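Local coordinates for protein indole-3-acetic acid-amido synthetase GH3.15 (Arabidopsis thaliana, PDB 6E1Q) that conjugates glutamine to the auxin precursor indole-3-butyric acid, and to the herbicide 4-(2,4-dichlorophenoxy)butanoate, through an ATP-dependent acyl acid-amido synthetase reaction, at residues 55-58 with 59-63; 71-74 with 75-78. All coordinates share one frame; numbering follows the deposited sequence.

Contact 1 of 2, residues 55-58 with 59-63; sequences KQNF and KKNVP
The ring of F58 meets V62 four residues on, CD1 coming obliquely to 4.1 Å from CG2 of V62; CG of F58 is anti to the backbone N (chi1 173°), which carries the ring past its own carbonyl carbon toward V62. The amide of N57 is a second flat group: its OD1 lies 3.5 Å from NZ of K60, whose side chain runs alongside and points the same way, while its ND2 is hydrogen-bonded to OD1 of D54. NZ of K60 makes a weak hydrogen bond to OD1 of N61 (3.2 Å). K55 and K59, one turn apart, lie side by side with CG to CG 4.2 Å. Nearby carboxylates would offset their like charges, NZ to NZ 5.9 Å: K55 forms a salt bridge with D29, K59 with D381 and E358. Four i to i+4 backbone hydrogen bonds run the length of helix 55-61, the last from V62 N to F58 O at 3.1 Å. V62 itself has left helical angles, and P63, with no N-H to donate, suits the exit. Apolar F58 and V62 face inward: F58 packs on L32 and L36 of helix 24-38, V62 on F48 and L49 of helix 43-49, and K59 reaches Y356 on strand 356-361.

Contact 2 of 2, residues 71-74 with 75-78; sequences RSYI and DRIA
R71 O accepts the amide of D75 at 2.9 Å, the first of four consecutive i to i+4 bonds that run to A78 N on I74 O with N-H...O angles of 156° to 164°. These are the last two turns of alpha-helix 67-78. On its outer side the extended R71 and D75 form an i, i+4 salt bridge, a long one: NE to OD2 is 3.6 Å, and OD2 stands well out of the guanidinium plane, so only the charges attract. A water also bridges the pair, through hydrogen bonds that the ion pair lacks, accepting from NE in the guanidinium plane and donating to OD1 of D75 at 2.7 Å. I74 and I77 are the buried, apolar residues, and I77 rests on I86. R76 uses its length to lie beside Y73, ring and guanidinium planes 44° apart, and NH1 is 3.9 Å from CE1 of Y73. Salt bridges to E81 and E43 hold that guanidinium, while the Y73 ring meets Y44 edge-to-face. A second water, hydrogen-bonded to S72 OG (2.7 Å) and to R76 NH1 (3.0 Å), sits above one face of the Y73 ring, over its centre.

From the N terminus, contact 1 comes first, in helix 55-61, and is complete before contact 2 begins in the next helix, 67-78. The two are in series, neither nested nor crossed, and because each joins adjoining segments within one helix, neither closes a loop. Their nearest atoms are about 9 Å apart. Both belong to the GH3 family N-terminal region. Contact 1 ties its helix to helices 24-38 and 43-49 and to strand 356-361, away from the annotated sites. Contact 2 approaches the nucleotide site, the I74 side chain being about 8 Å from that of ATP-binding E330, and A78 is hydrogen-bonded through its backbone to T153 OG1 and the backbone of N155, just after strand 151-152.

Contact 1 of 2, residues 55-58 with 59-63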
ATOM      1  N   LYS A  55      12.078  -2.670 -31.819  1.00 61.30           N
ATOM      2  CA  LYS A  55      12.132  -1.776 -30.665  1.00 64.02           C
ATOM      3  C   LYS A  55      12.184  -0.313 -31.089  1.00 59.98           C
ATOM      4  O   LYS A  55      11.560   0.547 -30.450  1.00 57.91           O
ATOM      5  CB  LYS A  55      13.332  -2.111 -29.781  1.00 65.12           C
ATOM      6  CG  LYS A  55      13.418  -1.204 -28.560  1.00 63.22           C
ATOM      7  CD  LYS A  55      14.650  -1.456 -27.714  1.00 67.42           C
ATOM      8  CE  LYS A  55      14.630  -2.840 -27.092  1.00 68.85           C
ATOM      9  NZ  LYS A  55      15.539  -2.886 -25.915  1.00 67.39           N
ATOM     10  N   GLN A  56      12.910  -0.008 -32.164  1.00 58.61           N
ATOM     11  CA  GLN A  56      13.124   1.390 -32.524  1.00 71.30           C
ATOM     12  C   GLN A  56      11.843   2.044 -33.029  1.00 64.23           C
ATOM     13  O   GLN A  56      11.568   3.207 -32.711  1.00 66.38           O
ATOM     14  CB  GLN A  56      14.246   1.505 -33.557  1.00 84.13           C
ATOM     15  CG  GLN A  56      15.150   2.716 -33.334  1.00100.87           C
ATOM     16  CD  GLN A  56      15.378   3.027 -31.853  1.00107.94           C
ATOM     17  OE1 GLN A  56      15.713   2.145 -31.056  1.00109.13           O
ATOM     18  NE2 GLN A  56      15.180   4.288 -31.480  1.00110.47           N
ATOM     19  N   ASN A  57      11.047   1.325 -33.818  1.00 58.66           N
ATOM     20  CA  ASN A  57       9.742   1.854 -34.195  1.00 58.82           C
ATOM     21  C   ASN A  57       8.838   2.008 -32.978  1.00 61.41           C
ATOM     22  O   ASN A  57       8.032   2.944 -32.909  1.00 60.93           O
ATOM     23  CB  ASN A  57       9.092   0.953 -35.241  1.00 63.19           C
ATOM     24  CG  ASN A  57       9.578   1.258 -36.643  1.00 77.29           C
ATOM     25  OD1 ASN A  57       9.591   2.412 -37.067  1.00 81.49           O
ATOM     26  ND2 ASN A  57       9.984   0.221 -37.372  1.00 79.45           N
ATOM     27  N   PHE A  58       8.960   1.099 -32.008  1.00 57.43           N
ATOM     28  CA  PHE A  58       8.225   1.229 -30.757  1.00 51.87           C
ATOM     29  C   PHE A  58       8.564   2.546 -30.072  1.00 53.72           C
ATOM     30  O   PHE A  58       7.673   3.341 -29.753  1.00 54.59           O
ATOM     31  CB  PHE A  58       8.545   0.018 -29.872  1.00 51.37           C
ATOM     32  CG  PHE A  58       7.979   0.089 -28.475  1.00 51.95           C
ATOM     33  CD1 PHE A  58       6.706  -0.382 -28.202  1.00 50.79           C
ATOM     34  CD2 PHE A  58       8.755   0.551 -27.423  1.00 60.56           C
ATOM     35  CE1 PHE A  58       6.200  -0.346 -26.920  1.00 52.38           C
ATOM     36  CE2 PHE A  58       8.251   0.589 -26.137  1.00 50.26           C
ATOM     37  CZ  PHE A  58       6.983   0.119 -25.882  1.00 42.29           C
ATOM     38  N   LYS A  59       9.863   2.823 -29.895  1.00 56.90           N
ATOM     39  CA  LYS A  59      10.286   4.013 -29.163  1.00 52.61           C
ATOM     40  C   LYS A  59       9.912   5.288 -29.899  1.00 55.83           C
ATOM     41  O   LYS A  59       9.574   6.290 -29.261  1.00 62.19           O
ATOM     42  CB  LYS A  59      11.796   3.967 -28.904  1.00 53.96           C
ATOM     43  CG  LYS A  59      12.262   2.790 -28.032  1.00 65.31           C
ATOM     44  CD  LYS A  59      12.884   3.273 -26.715  1.00 64.11           C
ATOM     45  CE  LYS A  59      13.459   2.126 -25.885  1.00 65.04           C
ATOM     46  NZ  LYS A  59      13.625   2.484 -24.429  1.00 58.46           N
ATOM     47  N   LYS A  60       9.936   5.259 -31.233  1.00 53.40           N
ATOM     48  CA  LYS A  60       9.628   6.431 -32.040  1.00 56.39           C
ATOM     49  C   LYS A  60       8.126   6.707 -32.120  1.00 59.83           C
ATOM     50  O   LYS A  60       7.706   7.863 -32.016  1.00 61.17           O
ATOM     51  CB  LYS A  60      10.206   6.254 -33.445  1.00 77.25           C
ATOM     52  CG  LYS A  60      10.336   7.543 -34.244  1.00 90.83           C
ATOM     53  CD  LYS A  60       9.653   7.456 -35.608  1.00102.04           C
ATOM     54  CE  LYS A  60      10.016   6.179 -36.356  1.00103.92           C
ATOM     55  NZ  LYS A  60       9.066   5.894 -37.477  1.00101.24           N
ATOM     56  N   ASN A  61       7.297   5.674 -32.299  1.00 60.77           N
ATOM     57  CA  ASN A  61       5.912   5.895 -32.713  1.00 54.64           C
ATOM     58  C   ASN A  61       4.873   5.709 -31.614  1.00 57.56           C
ATOM     59  O   ASN A  61       3.752   6.200 -31.768  1.00 59.72           O
ATOM     60  CB  ASN A  61       5.539   4.963 -33.870  1.00 56.04           C
ATOM     61  CG  ASN A  61       6.277   5.297 -35.139  1.00 67.19           C
ATOM     62  OD1 ASN A  61       6.753   6.420 -35.312  1.00 67.07           O
ATOM     63  ND2 ASN A  61       6.373   4.327 -36.041  1.00 73.70           N
ATOM     64  N   VAL A  62       5.186   5.000 -30.544  1.00 53.46           N
ATOM     65  CA  VAL A  62       4.209   4.744 -29.472  1.00 50.22           C
ATOM     66  C   VAL A  62       4.393   5.819 -28.422  1.00 49.48           C
ATOM     67  O   VAL A  62       5.493   5.979 -27.884  1.00 50.91           O
ATOM     68  CB  VAL A  62       4.392   3.340 -28.882  1.00 49.68           C
ATOM     69  CG1 VAL A  62       3.483   3.152 -27.668  1.00 41.11           C
ATOM     70  CG2 VAL A  62       4.121   2.278 -29.960  1.00 47.45           C
ATOM     71  N   PRO A  63       3.351   6.588 -28.093  1.00 56.57           N
ATOM     72  CA  PRO A  63       3.512   7.680 -27.134  1.00 52.70           C
ATOM     73  C   PRO A  63       3.537   7.191 -25.695  1.00 49.71           C
ATOM     74  O   PRO A  63       2.968   6.153 -25.337  1.00 39.91           O
ATOM     75  CB  PRO A  63       2.277   8.548 -27.399  1.00 52.66           C
ATOM     76  CG  PRO A  63       1.233   7.542 -27.774  1.00 50.57           C
ATOM     77  CD  PRO A  63       1.961   6.488 -28.580  1.00 57.02           C
TER

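Contact 2 of 2, residues 71-74 with 75-78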
ATOM      1  N   ARG A  71      -8.068   6.211 -20.960  1.00 35.40           N
ATOM      2  CA  ARG A  71      -9.293   5.812 -20.270  1.00 30.50           C
ATOM      3  C   ARG A  71     -10.416   5.455 -21.243  1.00 31.82           C
ATOM      4  O   ARG A  71     -11.241   4.570 -20.950  1.00 31.61           O
ATOM      5  CB  ARG A  71      -9.744   6.933 -19.338  1.00 36.85           C
ATOM      6  CG  ARG A  71     -11.030   6.655 -18.585  1.00 36.54           C
ATOM      7  CD  ARG A  71     -11.410   7.854 -17.725  1.00 41.57           C
ATOM      8  NE  ARG A  71     -12.598   7.562 -16.928  1.00 44.79           N
ATOM      9  CZ  ARG A  71     -13.211   8.450 -16.159  1.00 44.96           C
ATOM     10  NH1 ARG A  71     -12.748   9.698 -16.085  1.00 39.77           N
ATOM     11  NH2 ARG A  71     -14.286   8.088 -15.466  1.00 41.08           N
ATOM     12  N   SER A  72     -10.468   6.123 -22.400  1.00 31.65           N
ATOM     13  CA  SER A  72     -11.570   5.892 -23.331  1.00 31.94           C
ATOM     14  C   SER A  72     -11.591   4.452 -23.841  1.00 34.43           C
ATOM     15  O   SER A  72     -12.669   3.869 -24.013  1.00 31.15           O
ATOM     16  CB  SER A  72     -11.483   6.871 -24.499  1.00 36.90           C
ATOM     17  OG  SER A  72     -10.329   6.608 -25.279  1.00 42.61           O
ATOM     18  N   TYR A  73     -10.412   3.867 -24.113  1.00 28.86           N
ATOM     19  CA  TYR A  73     -10.355   2.459 -24.499  1.00 31.67           C
ATOM     20  C   TYR A  73     -10.961   1.571 -23.415  1.00 31.36           C
ATOM     21  O   TYR A  73     -11.737   0.653 -23.703  1.00 33.58           O
ATOM     22  CB  TYR A  73      -8.901   2.045 -24.805  1.00 27.23           C
ATOM     23  CG  TYR A  73      -8.330   2.812 -25.965  1.00 31.67           C
ATOM     24  CD1 TYR A  73      -8.515   2.376 -27.271  1.00 36.31           C
ATOM     25  CD2 TYR A  73      -7.662   4.018 -25.761  1.00 35.06           C
ATOM     26  CE1 TYR A  73      -8.018   3.109 -28.359  1.00 36.89           C
ATOM     27  CE2 TYR A  73      -7.155   4.754 -26.833  1.00 31.09           C
ATOM     28  CZ  TYR A  73      -7.330   4.290 -28.128  1.00 37.91           C
ATOM     29  OH  TYR A  73      -6.833   5.021 -29.193  1.00 45.50           O
ATOM     30  N   ILE A  74     -10.609   1.826 -22.157  1.00 34.41           N
ATOM     31  CA  ILE A  74     -11.136   1.011 -21.064  1.00 33.15           C
ATOM     32  C   ILE A  74     -12.648   1.177 -20.952  1.00 31.99           C
ATOM     33  O   ILE A  74     -13.382   0.198 -20.756  1.00 31.80           O
ATOM     34  CB  ILE A  74     -10.417   1.368 -19.749  1.00 28.26           C
ATOM     35  CG1 ILE A  74      -8.915   1.129 -19.915  1.00 33.86           C
ATOM     36  CG2 ILE A  74     -10.949   0.507 -18.582  1.00 27.81           C
ATOM     37  CD1 ILE A  74      -8.083   1.652 -18.756  1.00 41.01           C
ATOM     38  N   ASP A  75     -13.140   2.417 -21.084  1.00 32.24           N
ATOM     39  CA  ASP A  75     -14.580   2.646 -21.022  1.00 37.62           C
ATOM     40  C   ASP A  75     -15.292   1.941 -22.174  1.00 38.05           C
ATOM     41  O   ASP A  75     -16.376   1.372 -21.989  1.00 31.66           O
ATOM     42  CB  ASP A  75     -14.885   4.154 -21.039  1.00 36.79           C
ATOM     43  CG  ASP A  75     -14.559   4.852 -19.707  1.00 42.33           C
ATOM     44  OD1 ASP A  75     -14.555   4.197 -18.635  1.00 43.57           O
ATOM     45  OD2 ASP A  75     -14.314   6.078 -19.732  1.00 47.74           O
ATOM     46  N   ARG A  76     -14.704   1.960 -23.374  1.00 29.75           N
ATOM     47  CA  ARG A  76     -15.366   1.293 -24.494  1.00 29.50           C
ATOM     48  C   ARG A  76     -15.415  -0.214 -24.287  1.00 31.50           C
ATOM     49  O   ARG A  76     -16.423  -0.852 -24.622  1.00 29.33           O
ATOM     50  CB  ARG A  76     -14.704   1.645 -25.837  1.00 34.67           C
ATOM     51  CG  ARG A  76     -14.710   3.161 -26.122  1.00 35.40           C
ATOM     52  CD  ARG A  76     -13.912   3.606 -27.353  1.00 36.68           C
ATOM     53  NE  ARG A  76     -13.987   2.704 -28.493  1.00 34.49           N
ATOM     54  CZ  ARG A  76     -13.012   2.532 -29.375  1.00 36.09           C
ATOM     55  NH1 ARG A  76     -11.847   3.161 -29.222  1.00 39.52           N
ATOM     56  NH2 ARG A  76     -13.184   1.705 -30.393  1.00 35.03           N
ATOM     57  N   ILE A  77     -14.351  -0.804 -23.729  1.00 26.78           N
ATOM     58  CA  ILE A  77     -14.423  -2.235 -23.451  1.00 31.61           C
ATOM     59  C   ILE A  77     -15.472  -2.505 -22.382  1.00 32.66           C
ATOM     60  O   ILE A  77     -16.266  -3.457 -22.483  1.00 32.63           O
ATOM     61  CB  ILE A  77     -13.040  -2.774 -23.037  1.00 30.62           C
ATOM     62  CG1 ILE A  77     -12.093  -2.823 -24.239  1.00 31.14           C
ATOM     63  CG2 ILE A  77     -13.178  -4.144 -22.370  1.00 31.60           C
ATOM     64  CD1 ILE A  77     -10.596  -2.735 -23.862  1.00 31.06           C
ATOM     65  N   ALA A  78     -15.496  -1.662 -21.345  1.00 30.65           N
ATOM     66  CA  ALA A  78     -16.498  -1.793 -20.296  1.00 34.99           C
ATOM     67  C   ALA A  78     -17.904  -1.755 -20.868  1.00 37.38           C
ATOM     68  O   ALA A  78     -18.826  -2.367 -20.300  1.00 31.82           O
ATOM     69  CB  ALA A  78     -16.314  -0.682 -19.261  1.00 33.41           C
TER
HETATM   70  O   HOH W   1     -14.059   4.878 -16.056  1.00 64.76           O
HETATM   71  O   HOH W   2     -10.878   5.494 -27.634  1.00 39.82           O